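PDB 4ZR1: ceramide very long chain fatty acid hydroxylase SCS7, which hydroxylates the very long chain fatty acids of sphingolipids, probably at C-2 of the acyl chain of dihydroceramides and phytoceramides, using cytochrome b5 and oxygen. Local coordinates for residues Leu187-Thr192 with Cys227-His232; Lys101-Val106 with Asp183-Val188; Met119-Lys124 with Trp213-Phe218. One frame throughout, in Å; residues are numbered along the deposited sequence.

Contact 1 (Leu187-Thr192 with Cys227-His232). With ZN (zinc ion), chain C; BOG (octyl beta-D-glucopyranoside), chain E; BOG (octyl beta-D-glucopyranoside), chain G.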
loop_
_atom_site.group_PDB
_atom_site.type_symbol
_atom_site.label_atom_id
_atom_site.label_comp_id
_atom_site.label_asym_id
_atom_site.label_seq_id
_atom_site.Cartn_x
_atom_site.Cartn_y
_atom_site.Cartn_z
ATOM N N LEU A 187 -2.453 2.239 -6.981
ATOM C CA LEU A 187 -1.289 2.061 -6.134
ATOM C C LEU A 187 -1.218 3.191 -5.110
ATOM O O LEU A 187 -1.321 2.948 -3.907
ATOM C CB LEU A 187 -0.014 1.986 -6.984
ATOM C CG LEU A 187 1.305 1.595 -6.318
ATOM C CD1 LEU A 187 2.312 1.076 -7.340
ATOM C CD2 LEU A 187 1.895 2.786 -5.584
ATOM N N VAL A 188 -1.037 4.424 -5.572
ATOM C CA VAL A 188 -0.938 5.519 -4.623
ATOM C C VAL A 188 -2.294 5.771 -3.994
ATOM O O VAL A 188 -3.317 5.299 -4.481
ATOM C CB VAL A 188 -0.413 6.813 -5.252
ATOM C CG1 VAL A 188 0.899 6.541 -6.013
ATOM C CG2 VAL A 188 -1.459 7.439 -6.143
ATOM N N MET A 189 -2.285 6.497 -2.889
ATOM C CA MET A 189 -3.488 6.713 -2.115
ATOM C C MET A 189 -4.308 7.810 -2.740
ATOM O O MET A 189 -3.783 8.849 -3.117
ATOM C CB MET A 189 -3.151 7.087 -0.677
ATOM C CG MET A 189 -2.240 6.106 0.018
ATOM S SD MET A 189 -2.054 6.579 1.739
ATOM C CE MET A 189 -3.746 7.012 2.087
ATOM N N PRO A 190 -5.610 7.582 -2.863
ATOM C CA PRO A 190 -6.484 8.666 -3.305
ATOM C C PRO A 190 -6.586 9.721 -2.214
ATOM O O PRO A 190 -6.654 9.347 -1.043
ATOM C CB PRO A 190 -7.823 7.959 -3.540
ATOM C CG PRO A 190 -7.753 6.744 -2.752
ATOM C CD PRO A 190 -6.328 6.305 -2.750
ATOM N N PRO A 191 -6.574 11.018 -2.582
ATOM C CA PRO A 191 -6.567 12.059 -1.546
ATOM C C PRO A 191 -7.775 11.945 -0.624
ATOM O O PRO A 191 -7.664 12.207 0.576
ATOM C CB PRO A 191 -6.578 13.367 -2.351
ATOM C CG PRO A 191 -5.938 13.005 -3.653
ATOM C CD PRO A 191 -6.328 11.570 -3.927
ATOM N N THR A 192 -8.906 11.526 -1.177
ATOM C CA THR A 192 -10.102 11.286 -0.380
ATOM C C THR A 192 -9.804 10.353 0.794
ATOM O O THR A 192 -10.167 10.647 1.933
ATOM C CB THR A 192 -11.237 10.695 -1.237
ATOM O OG1 THR A 192 -11.578 11.619 -2.279
ATOM C CG2 THR A 192 -12.461 10.446 -0.394
ATOM N N CYS A 227 7.026 11.327 -0.441
ATOM C CA CYS A 227 8.185 10.571 -0.889
ATOM C C CYS A 227 7.878 9.079 -0.896
ATOM O O CYS A 227 8.233 8.379 -1.840
ATOM C CB CYS A 227 9.395 10.869 -0.006
ATOM S SG CYS A 227 10.009 12.565 -0.164
ATOM N N TYR A 228 7.210 8.603 0.151
ATOM C CA TYR A 228 6.794 7.203 0.248
ATOM C C TYR A 228 5.952 6.693 -0.939
ATOM O O TYR A 228 6.281 5.666 -1.545
ATOM C CB TYR A 228 6.006 6.981 1.546
ATOM C CG TYR A 228 5.038 5.810 1.469
ATOM C CD1 TYR A 228 5.485 4.500 1.623
ATOM C CD2 TYR A 228 3.680 6.016 1.242
ATOM C CE1 TYR A 228 4.608 3.429 1.545
ATOM C CE2 TYR A 228 2.799 4.963 1.171
ATOM C CZ TYR A 228 3.268 3.665 1.315
ATOM O OH TYR A 228 2.387 2.603 1.239
ATOM N N ASP A 229 4.861 7.394 -1.256
ATOM C CA ASP A 229 3.896 6.918 -2.248
ATOM C C ASP A 229 4.494 6.991 -3.639
ATOM O O ASP A 229 4.239 6.125 -4.470
ATOM C CB ASP A 229 2.602 7.738 -2.200
ATOM C CG ASP A 229 1.333 6.866 -2.126
ATOM O OD1 ASP A 229 1.404 5.618 -2.260
ATOM O OD2 ASP A 229 0.243 7.455 -1.928
ATOM N N GLU A 230 5.274 8.043 -3.893
ATOM C CA GLU A 230 6.002 8.169 -5.150
ATOM C C GLU A 230 7.039 7.068 -5.251
ATOM O O GLU A 230 7.116 6.370 -6.255
ATOM C CB GLU A 230 6.662 9.534 -5.264
ATOM C CG GLU A 230 5.655 10.660 -5.336
ATOM C CD GLU A 230 4.638 10.454 -6.444
ATOM O OE1 GLU A 230 4.998 10.578 -7.626
ATOM O OE2 GLU A 230 3.478 10.145 -6.133
ATOM N N CYS A 231 7.824 6.901 -4.192
ATOM C CA CYS A 231 8.749 5.786 -4.135
ATOM C C CYS A 231 7.990 4.485 -4.400
ATOM O O CYS A 231 8.335 3.728 -5.315
ATOM C CB CYS A 231 9.462 5.725 -2.787
ATOM S SG CYS A 231 10.706 4.410 -2.691
ATOM N N HIS A 232 6.941 4.253 -3.612
ATOM C CA HIS A 232 6.125 3.049 -3.739
ATOM C C HIS A 232 5.686 2.807 -5.175
ATOM O O HIS A 232 5.819 1.699 -5.685
ATOM C CB HIS A 232 4.898 3.135 -2.844
ATOM C CG HIS A 232 4.096 1.880 -2.821
ATOM N ND1 HIS A 232 2.794 1.835 -2.385
ATOM C CD2 HIS A 232 4.421 0.615 -3.180
ATOM C CE1 HIS A 232 2.344 0.595 -2.481
ATOM N NE2 HIS A 232 3.310 -0.163 -2.965
HETATM ZN ZN ZN C . 3.501 -2.397 -3.487
HETATM C C1 BOG E . -5.802 2.219 -2.249
HETATM O O1 BOG E . -6.664 2.640 -3.284
HETATM C C2 BOG E . -4.558 1.629 -2.868
HETATM O O2 BOG E . -4.934 0.434 -3.510
HETATM C C3 BOG E . -3.555 1.268 -1.797
HETATM O O3 BOG E . -2.297 0.919 -2.329
HETATM C C4 BOG E . -3.389 2.373 -0.799
HETATM O O4 BOG E . -2.641 1.856 0.275
HETATM C C5 BOG E . -4.743 2.806 -0.304
HETATM O O5 BOG E . -5.483 3.299 -1.400
HETATM C C6 BOG E . -4.514 3.854 0.776
HETATM O O6 BOG E . -5.574 4.781 0.866
HETATM C "C1'" BOG E . -8.015 2.259 -3.124
HETATM C "C2'" BOG E . -8.857 2.737 -4.289
HETATM C "C3'" BOG E . -10.288 2.895 -3.815
HETATM C "C4'" BOG E . -10.803 4.306 -4.033
HETATM C "C5'" BOG E . -11.743 4.704 -2.908
HETATM C "C6'" BOG E . -12.570 5.896 -3.327
HETATM C "C7'" BOG E . -13.376 6.407 -2.155
HETATM C "C8'" BOG E . -14.580 5.517 -1.949
HETATM C C1 BOG G . 12.505 7.243 -13.467
HETATM O O1 BOG G . 11.889 7.147 -12.205
HETATM C C2 BOG G . 12.227 5.975 -14.240
HETATM O O2 BOG G . 12.813 4.896 -13.556
HETATM C C3 BOG G . 12.823 6.051 -15.626
HETATM O O3 BOG G . 12.352 4.964 -16.389
HETATM C C4 BOG G . 12.443 7.357 -16.287
HETATM O O4 BOG G . 13.208 7.520 -17.458
HETATM C C5 BOG G . 12.745 8.493 -15.338
HETATM O O5 BOG G . 11.973 8.339 -14.172
HETATM C C6 BOG G . 12.437 9.822 -15.995
HETATM O O6 BOG G . 11.354 9.676 -16.888
HETATM C "C1'" BOG G . 12.766 7.109 -11.102
HETATM C "C2'" BOG G . 12.033 7.641 -9.889
HETATM C "C3'" BOG G . 12.871 7.472 -8.641
HETATM C "C4'" BOG G . 12.505 8.545 -7.638
HETATM C "C5'" BOG G . 11.127 8.285 -7.072
HETATM C "C6'" BOG G . 11.190 8.407 -5.565
HETATM C "C7'" BOG G . 11.001 9.849 -5.142
HETATM C "C8'" BOG G . 10.938 9.901 -3.633
#

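Contact 2 (Lys101-Val106 with Asp183-Val188). With BOG (octyl beta-D-glucopyranoside), chain J; BOG (octyl beta-D-glucopyranoside), chain I; BOG (octyl beta-D-glucopyranoside), chain E.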
loop_
_atom_site.group_PDB
_atom_site.type_symbol
_atom_site.label_atom_id
_atom_site.label_comp_id
_atom_site.label_asym_id
_atom_site.label_seq_id
_atom_site.Cartn_x
_atom_site.Cartn_y
_atom_site.Cartn_z
ATOM N N LYS A 101 -9.524 5.749 -9.294
ATOM C CA LYS A 101 -8.359 5.793 -10.171
ATOM C C LYS A 101 -7.512 7.018 -9.873
ATOM O O LYS A 101 -7.974 8.141 -10.014
ATOM C CB LYS A 101 -8.785 5.791 -11.636
ATOM C CG LYS A 101 -9.382 4.481 -12.135
ATOM C CD LYS A 101 -9.423 4.494 -13.654
ATOM C CE LYS A 101 -9.941 3.201 -14.224
ATOM N NZ LYS A 101 -11.381 2.995 -13.916
ATOM N N THR A 102 -6.281 6.810 -9.421
ATOM C CA THR A 102 -5.434 7.936 -9.060
ATOM C C THR A 102 -4.036 7.712 -9.610
ATOM O O THR A 102 -3.377 6.723 -9.281
ATOM C CB THR A 102 -5.352 8.141 -7.538
ATOM O OG1 THR A 102 -4.543 7.109 -6.979
ATOM C CG2 THR A 102 -6.744 8.073 -6.895
ATOM N N ALA A 103 -3.593 8.630 -10.458
ATOM C CA ALA A 103 -2.292 8.525 -11.088
ATOM C C ALA A 103 -1.194 8.916 -10.111
ATOM O O ALA A 103 -1.450 9.630 -9.146
ATOM C CB ALA A 103 -2.237 9.394 -12.319
ATOM N N TRP A 104 0.021 8.441 -10.375
ATOM C CA TRP A 104 1.195 8.740 -9.557
ATOM C C TRP A 104 1.379 10.234 -9.288
ATOM O O TRP A 104 1.691 10.625 -8.169
ATOM C CB TRP A 104 2.461 8.189 -10.223
ATOM C CG TRP A 104 2.753 8.789 -11.564
ATOM C CD1 TRP A 104 2.288 8.359 -12.769
ATOM C CD2 TRP A 104 3.588 9.927 -11.839
ATOM N NE1 TRP A 104 2.773 9.156 -13.782
ATOM C CE2 TRP A 104 3.575 10.125 -13.239
ATOM C CE3 TRP A 104 4.346 10.794 -11.042
ATOM C CZ2 TRP A 104 4.289 11.152 -13.859
ATOM C CZ3 TRP A 104 5.051 11.823 -11.661
ATOM C CH2 TRP A 104 5.017 11.992 -13.053
ATOM N N TRP A 105 1.158 11.063 -10.304
ATOM C CA TRP A 105 1.405 12.500 -10.188
ATOM C C TRP A 105 0.391 13.227 -9.313
ATOM O O TRP A 105 0.560 14.405 -9.012
ATOM C CB TRP A 105 1.445 13.157 -11.581
ATOM C CG TRP A 105 0.250 12.872 -12.445
ATOM C CD1 TRP A 105 0.156 11.919 -13.407
ATOM C CD2 TRP A 105 -1.020 13.548 -12.423
ATOM N NE1 TRP A 105 -1.091 11.949 -13.987
ATOM C CE2 TRP A 105 -1.833 12.940 -13.401
ATOM C CE3 TRP A 105 -1.548 14.604 -11.665
ATOM C CZ2 TRP A 105 -3.141 13.354 -13.658
ATOM C CZ3 TRP A 105 -2.857 15.016 -11.917
ATOM C CH2 TRP A 105 -3.638 14.386 -12.903
ATOM N N VAL A 106 -0.660 12.534 -8.897
ATOM C CA VAL A 106 -1.708 13.181 -8.120
ATOM C C VAL A 106 -1.216 13.549 -6.715
ATOM O O VAL A 106 -1.545 14.621 -6.185
ATOM C CB VAL A 106 -2.956 12.279 -8.029
ATOM C CG1 VAL A 106 -4.011 12.885 -7.094
ATOM C CG2 VAL A 106 -3.522 12.072 -9.402
ATOM N N ASP A 183 -1.663 -2.549 -11.243
ATOM C CA ASP A 183 -2.690 -1.575 -11.642
ATOM C C ASP A 183 -2.190 -0.164 -11.350
ATOM O O ASP A 183 -2.301 0.316 -10.214
ATOM C CB ASP A 183 -4.018 -1.823 -10.914
ATOM C CG ASP A 183 -5.128 -0.860 -11.362
ATOM O OD1 ASP A 183 -4.830 0.183 -11.979
ATOM O OD2 ASP A 183 -6.310 -1.144 -11.094
ATOM N N LYS A 184 -1.690 0.513 -12.381
ATOM C CA LYS A 184 -1.012 1.796 -12.196
ATOM C C LYS A 184 -1.913 2.896 -11.615
ATOM O O LYS A 184 -1.422 3.932 -11.171
ATOM C CB LYS A 184 -0.391 2.261 -13.518
ATOM C CG LYS A 184 -1.385 2.535 -14.633
ATOM C CD LYS A 184 -0.672 2.868 -15.947
ATOM C CE LYS A 184 -1.667 3.059 -17.092
ATOM N NZ LYS A 184 -1.007 3.363 -18.393
ATOM N N TYR A 185 -3.220 2.670 -11.571
ATOM C CA TYR A 185 -4.093 3.688 -10.998
ATOM C C TYR A 185 -4.676 3.297 -9.650
ATOM O O TYR A 185 -5.498 4.022 -9.107
ATOM C CB TYR A 185 -5.224 4.030 -11.956
ATOM C CG TYR A 185 -4.765 4.734 -13.216
ATOM C CD1 TYR A 185 -4.527 6.102 -13.230
ATOM C CD2 TYR A 185 -4.597 4.033 -14.394
ATOM C CE1 TYR A 185 -4.124 6.739 -14.383
ATOM C CE2 TYR A 185 -4.194 4.663 -15.545
ATOM C CZ TYR A 185 -3.960 6.011 -15.541
ATOM O OH TYR A 185 -3.555 6.619 -16.709
ATOM N N ARG A 186 -4.236 2.173 -9.096
ATOM C CA ARG A 186 -4.688 1.761 -7.774
ATOM C C ARG A 186 -3.522 1.464 -6.851
ATOM O O ARG A 186 -3.584 0.543 -6.038
ATOM C CB ARG A 186 -5.588 0.524 -7.864
ATOM C CG ARG A 186 -7.062 0.837 -8.044
ATOM C CD ARG A 186 -7.345 1.351 -9.436
ATOM N NE ARG A 186 -8.776 1.520 -9.642
ATOM C CZ ARG A 186 -9.559 0.620 -10.232
ATOM N NH1 ARG A 186 -9.052 -0.521 -10.700
ATOM N NH2 ARG A 186 -10.855 0.868 -10.359
ATOM N N LEU A 187 -2.453 2.239 -6.981
ATOM C CA LEU A 187 -1.289 2.061 -6.134
ATOM C C LEU A 187 -1.218 3.191 -5.110
ATOM O O LEU A 187 -1.321 2.948 -3.907
ATOM C CB LEU A 187 -0.014 1.986 -6.984
ATOM C CG LEU A 187 1.305 1.595 -6.318
ATOM C CD1 LEU A 187 2.312 1.076 -7.340
ATOM C CD2 LEU A 187 1.895 2.786 -5.584
ATOM N N VAL A 188 -1.037 4.424 -5.572
ATOM C CA VAL A 188 -0.938 5.519 -4.623
ATOM C C VAL A 188 -2.294 5.771 -3.994
ATOM O O VAL A 188 -3.317 5.299 -4.481
ATOM C CB VAL A 188 -0.413 6.813 -5.252
ATOM C CG1 VAL A 188 0.899 6.541 -6.013
ATOM C CG2 VAL A 188 -1.459 7.439 -6.143
HETATM C C1 BOG J . -4.078 11.317 -19.744
HETATM O O1 BOG J . -3.748 12.558 -19.184
HETATM C C2 BOG J . -2.819 10.515 -19.946
HETATM O O2 BOG J . -1.917 11.256 -20.731
HETATM C C3 BOG J . -3.192 9.227 -20.646
HETATM O O3 BOG J . -2.071 8.382 -20.702
HETATM C C4 BOG J . -4.290 8.542 -19.861
HETATM O O4 BOG J . -4.767 7.419 -20.567
HETATM C C5 BOG J . -5.424 9.511 -19.611
HETATM O O5 BOG J . -4.935 10.610 -18.883
HETATM C C6 BOG J . -6.519 8.823 -18.827
HETATM O O6 BOG J . -7.386 8.159 -19.720
HETATM C "C1'" BOG J . -3.620 12.511 -17.785
HETATM C "C2'" BOG J . -2.156 12.566 -17.407
HETATM C "C3'" BOG J . -1.649 13.985 -17.557
HETATM C "C4'" BOG J . -1.107 14.478 -16.231
HETATM C "C5'" BOG J . -1.636 15.865 -15.917
HETATM C "C6'" BOG J . -0.688 16.584 -14.975
HETATM C "C7'" BOG J . -1.424 17.758 -14.364
HETATM C "C8'" BOG J . -0.658 18.334 -13.188
HETATM C C1 BOG I . 1.697 10.523 -18.068
HETATM O O1 BOG I . 2.573 11.622 -18.060
HETATM C C2 BOG I . 1.464 10.172 -19.517
HETATM O O2 BOG I . 0.816 11.249 -20.153
HETATM C C3 BOG I . 0.622 8.923 -19.638
HETATM O O3 BOG I . 0.630 8.505 -20.982
HETATM C C4 BOG I . 1.194 7.825 -18.771
HETATM O O4 BOG I . 0.300 6.735 -18.742
HETATM C C5 BOG I . 1.413 8.344 -17.367
HETATM O O5 BOG I . 2.304 9.439 -17.400
HETATM C C6 BOG I . 1.990 7.231 -16.509
HETATM O O6 BOG I . 0.956 6.441 -15.960
HETATM C "C1'" BOG I . 2.292 12.601 -17.092
HETATM C "C2'" BOG I . 3.328 13.696 -17.211
HETATM C "C3'" BOG I . 3.760 14.135 -15.831
HETATM C "C4'" BOG I . 2.867 15.254 -15.350
HETATM C "C5'" BOG I . 3.675 16.245 -14.542
HETATM C "C6'" BOG I . 3.970 15.703 -13.156
HETATM C "C7'" BOG I . 4.011 16.849 -12.156
HETATM C "C8'" BOG I . 4.485 16.367 -10.796
HETATM C C1 BOG E . -5.802 2.219 -2.249
HETATM O O1 BOG E . -6.664 2.640 -3.284
HETATM C C2 BOG E . -4.558 1.629 -2.868
HETATM O O2 BOG E . -4.934 0.434 -3.510
HETATM C C3 BOG E . -3.555 1.268 -1.797
HETATM O O3 BOG E . -2.297 0.919 -2.329
HETATM C C4 BOG E . -3.389 2.373 -0.799
HETATM O O4 BOG E . -2.641 1.856 0.275
HETATM C C5 BOG E . -4.743 2.806 -0.304
HETATM O O5 BOG E . -5.483 3.299 -1.400
HETATM C C6 BOG E . -4.514 3.854 0.776
HETATM O O6 BOG E . -5.574 4.781 0.866
HETATM C "C1'" BOG E . -8.015 2.259 -3.124
HETATM C "C2'" BOG E . -8.857 2.737 -4.289
HETATM C "C3'" BOG E . -10.288 2.895 -3.815
HETATM C "C4'" BOG E . -10.803 4.306 -4.033
HETATM C "C5'" BOG E . -11.743 4.704 -2.908
HETATM C "C6'" BOG E . -12.570 5.896 -3.327
HETATM C "C7'" BOG E . -13.376 6.407 -2.155
HETATM C "C8'" BOG E . -14.580 5.517 -1.949
#

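Contact 3 (Met119-Lys124 with Trp213-Phe218)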
loop_
_atom_site.group_PDB
_atom_site.type_symbol
_atom_site.label_atom_id
_atom_site.label_comp_id
_atom_site.label_asym_id
_atom_site.label_seq_id
_atom_site.Cartn_x
_atom_site.Cartn_y
_atom_site.Cartn_z
ATOM N N MET A 119 5.584 24.706 5.977
ATOM C CA MET A 119 6.989 24.935 6.266
ATOM C C MET A 119 7.327 26.413 6.131
ATOM O O MET A 119 8.084 26.956 6.935
ATOM C CB MET A 119 7.892 24.100 5.350
ATOM C CG MET A 119 9.373 24.151 5.739
ATOM S SD MET A 119 9.680 23.822 7.501
ATOM C CE MET A 119 11.457 23.681 7.522
ATOM N N GLY A 120 6.773 27.059 5.111
ATOM C CA GLY A 120 6.994 28.480 4.903
ATOM C C GLY A 120 6.527 29.327 6.079
ATOM O O GLY A 120 7.190 30.296 6.438
ATOM N N VAL A 121 5.389 28.956 6.670
ATOM C CA VAL A 121 4.859 29.619 7.856
ATOM C C VAL A 121 5.836 29.504 9.018
ATOM O O VAL A 121 6.142 30.490 9.691
ATOM C CB VAL A 121 3.505 29.016 8.302
ATOM C CG1 VAL A 121 3.114 29.541 9.680
ATOM C CG2 VAL A 121 2.414 29.299 7.277
ATOM N N ALA A 122 6.314 28.289 9.251
ATOM C CA ALA A 122 7.271 28.037 10.314
ATOM C C ALA A 122 8.558 28.861 10.143
ATOM O O ALA A 122 9.116 29.359 11.122
ATOM C CB ALA A 122 7.592 26.553 10.378
ATOM N N LEU A 123 9.015 29.019 8.905
ATOM C CA LEU A 123 10.263 29.732 8.632
ATOM C C LEU A 123 10.147 31.256 8.775
ATOM O O LEU A 123 11.133 31.962 8.609
ATOM C CB LEU A 123 10.773 29.395 7.226
ATOM C CG LEU A 123 11.306 27.977 7.017
ATOM C CD1 LEU A 123 11.477 27.684 5.535
ATOM C CD2 LEU A 123 12.624 27.779 7.743
ATOM N N LYS A 124 8.959 31.764 9.089
ATOM C CA LYS A 124 8.765 33.207 9.263
ATOM C C LYS A 124 8.442 33.517 10.736
ATOM O O LYS A 124 8.397 34.666 11.156
ATOM C CB LYS A 124 7.647 33.692 8.326
ATOM C CG LYS A 124 6.981 35.089 8.543
ATOM C CD LYS A 124 7.881 36.287 8.892
ATOM C CE LYS A 124 7.067 37.566 9.006
ATOM N NZ LYS A 124 5.892 37.339 9.910
ATOM N N TRP A 213 6.061 24.894 15.716
ATOM C CA TRP A 213 6.762 23.616 15.712
ATOM C C TRP A 213 5.926 22.590 14.956
ATOM O O TRP A 213 6.455 21.674 14.322
ATOM C CB TRP A 213 7.016 23.104 17.133
ATOM C CG TRP A 213 7.995 23.878 17.985
ATOM C CD1 TRP A 213 8.335 25.199 17.880
ATOM C CD2 TRP A 213 8.748 23.359 19.090
ATOM N NE1 TRP A 213 9.262 25.528 18.846
ATOM C CE2 TRP A 213 9.527 24.416 19.604
ATOM C CE3 TRP A 213 8.843 22.096 19.690
ATOM C CZ2 TRP A 213 10.390 24.251 20.691
ATOM C CZ3 TRP A 213 9.702 21.931 20.771
ATOM C CH2 TRP A 213 10.466 23.003 21.257
ATOM N N ALA A 214 4.606 22.732 15.060
ATOM C CA ALA A 214 3.684 21.816 14.409
ATOM C C ALA A 214 3.699 22.059 12.911
ATOM O O ALA A 214 3.672 21.114 12.136
ATOM C CB ALA A 214 2.288 21.972 14.963
ATOM N N TYR A 215 3.759 23.326 12.510
ATOM C CA TYR A 215 3.870 23.667 11.101
ATOM C C TYR A 215 5.065 22.983 10.464
ATOM O O TYR A 215 4.928 22.319 9.434
ATOM C CB TYR A 215 3.967 25.179 10.914
ATOM C CG TYR A 215 2.623 25.854 10.967
ATOM C CD1 TYR A 215 1.817 25.930 9.838
ATOM C CD2 TYR A 215 2.147 26.396 12.152
ATOM C CE1 TYR A 215 0.586 26.528 9.885
ATOM C CE2 TYR A 215 0.913 27.002 12.207
ATOM C CZ TYR A 215 0.140 27.063 11.071
ATOM O OH TYR A 215 -1.089 27.670 11.132
ATOM N N ALA A 216 6.227 23.129 11.091
ATOM C CA ALA A 216 7.464 22.544 10.574
ATOM C C ALA A 216 7.444 21.023 10.668
ATOM O O ALA A 216 7.865 20.330 9.742
ATOM C CB ALA A 216 8.663 23.099 11.324
ATOM N N GLY A 217 6.959 20.508 11.795
ATOM C CA GLY A 217 6.890 19.073 12.016
ATOM C C GLY A 217 5.908 18.388 11.080
ATOM O O GLY A 217 6.226 17.360 10.481
ATOM N N PHE A 218 4.706 18.948 10.955
ATOM C CA PHE A 218 3.712 18.394 10.052
ATOM C C PHE A 218 4.175 18.482 8.601
ATOM O O PHE A 218 3.933 17.563 7.816
ATOM C CB PHE A 218 2.362 19.105 10.200
ATOM C CG PHE A 218 1.322 18.609 9.245
ATOM C CD1 PHE A 218 0.726 17.364 9.435
ATOM C CD2 PHE A 218 0.949 19.369 8.145
ATOM C CE1 PHE A 218 -0.236 16.886 8.546
ATOM C CE2 PHE A 218 -0.020 18.899 7.253
ATOM C CZ PHE A 218 -0.604 17.653 7.455
#

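Contact 1 (Leu187-Thr192 with Cys227-His232)
D229 reaches out from helix 211-236 and holds the backbone of the loop that leads into helix 191-208, a worked example of a buried carboxylate fastening a loop beside a metal site. Its OD2 accepts a hydrogen bond from M189 N at 2.9 Å, nearly straight (173° at the hydrogen), with the N-H arriving on the syn side and tilted 24° out of the carboxylate plane. OD1 faces the preceding residue, 3.3 Å from V188 CA, while the CB of that valine, V188, stands 3.6 Å from D229 CG. A leucine here in place of D229 would probably leave M189 N without its acceptor and the loop freer to shift.

The M189 side chain can be followed outward from there. M189 CB still lies beside D229 OD2, at 3.6 Å. CG, set anti to the carbonyl carbon (chi1 -54°), passes between that same oxygen and C6 of a bound octyl glucoside. SD has left the aspartate and touches C6 of the sugar, and a bend at the last torsion brings CE to its O6.

L187 approaches the neighbouring turn of the helix. Its CD2 lies over one face of the H232 imidazole, 3.7 Å from the centroid and displaced toward the rim on the ND1 side, a CH-pi contact. H232 NE2 binds zinc at 2.3 Å, so L187 is a second-shell neighbour of a ligand that shares its metal with H177, H236, H251 and H255.

Y225 OH gives D229 OD2 a weak second hydrogen bond. Around the loop, V188 packs on V107 of helix 106-125 and M189 on F194 and L197 of helix 191-208, which places the loop among three transmembrane helices.

Contact 2 (Lys101-Val106 with Asp183-Val188)
Two loops, each entering a transmembrane helix from the probable cytoplasmic side, are paired through T102 and Y185. T102 N donates to Y185 O at 2.9 Å, and weaker CA-H...O contacts run both ways, from K101 CA to Y185 O and from Y185 CA to T102 O. The Y185 side chain lies along the strip so joined: its CB faces K101 CB at 4.0 Å, the ring presents an edge to the T102 backbone, and CE1 meets A103 CB at 3.9 Å.

Behind this pairing, D183 to R186 form a type I turn that also contains an Asx turn, with D183 OD1 accepting from Y185 N at 3.0 Å. D183 OD2 meets R186 NH1 in a salt bridge of 2.8 Å, lying close to the guanidinium plane. A bend at chi2 (72°) turns R186 back toward the first loop, where T100 O takes NE and E97 takes NH2. K101 lays its CG against R186 NE, and its NZ has a long, weak ion pair with the same glutamate.

Farther along, V188 CG2 approaches T102 OG1 and A103 O. W105 lies between A103 CB on one ring face and, on the opposite face, C4' of a bound octyl glucoside.

Contact 3 (Met119-Lys124 with Trp213-Phe218)
A CH-pi contact joins V121 to Y215. V121 CG1 stands over the centre of the phenol ring, 3.8 Å from the centroid and only 8° off the ring normal, so the methyl meets the flat of the ring squarely. The branch reaches this place because CG1 lies anti to the backbone N (chi1 169°), while V121 CB packs against the CD1 side of the same ring. Y215 in turn points its CB toward helix 106-125, which brings one ring face under the V121 methyl.

Apolar contacts centred on A122 make up a second group. A122 CB touches both A216 CB, at 3.7 Å, and Y215 CB, at 3.9 Å. Two methyl groups facing each other need little room, consistent with the close 7.6 Å approach of the axes of the short segments 119-124 and 213-218. The two belong to the first and fourth transmembrane helices, which run in roughly antiparallel directions here, crossing at -140°, near what is probably the lumenal end of the bundle. The pairing illustrates how membrane helices can come close where alanines meet. M119 adds its sulfur to the apolar contacts: its CB points away from the partner helix, but a bend at chi2 carries SD round to A216, where M119 SD lies 4.0 Å from both CA and CB of A216. The side-chain contacts are apolar, and no hydrogen bond crosses between the segments.

Further packing surrounds the pair. The Y215 ring also meets H118, one residue before the segment on helix 106-125, and stands edge-to-face with F206 of helix 191-208, whereas M119 and A216 reach F135 and L134 of helix 128-154. Next along the fourth transmembrane helix, G217 and F218 border bound tridecane molecules.

Overall arrangement
Contacts 1 and 2 form one continuous region, their centres about 7 Å apart, and share L187 and V188. They touch directly where P190 CB lies 3.5 Å from T102 CG2, and the same octyl glucoside borders both. Through H232, contact 1 reaches the zinc itself, whereas contact 2 stands behind it, with the V188 side chain about 10 Å from the metal. Contact 3 is remote: its centre lies about 23 Å from that of contact 1 and about 29 Å from that of contact 2. Helix 211-236 nonetheless spans the gap, carrying A216, about 8 Å from bound tridecane, toward one end and H232, a ligand of one of the two zinc ions that probably form the catalytic dimetal centre.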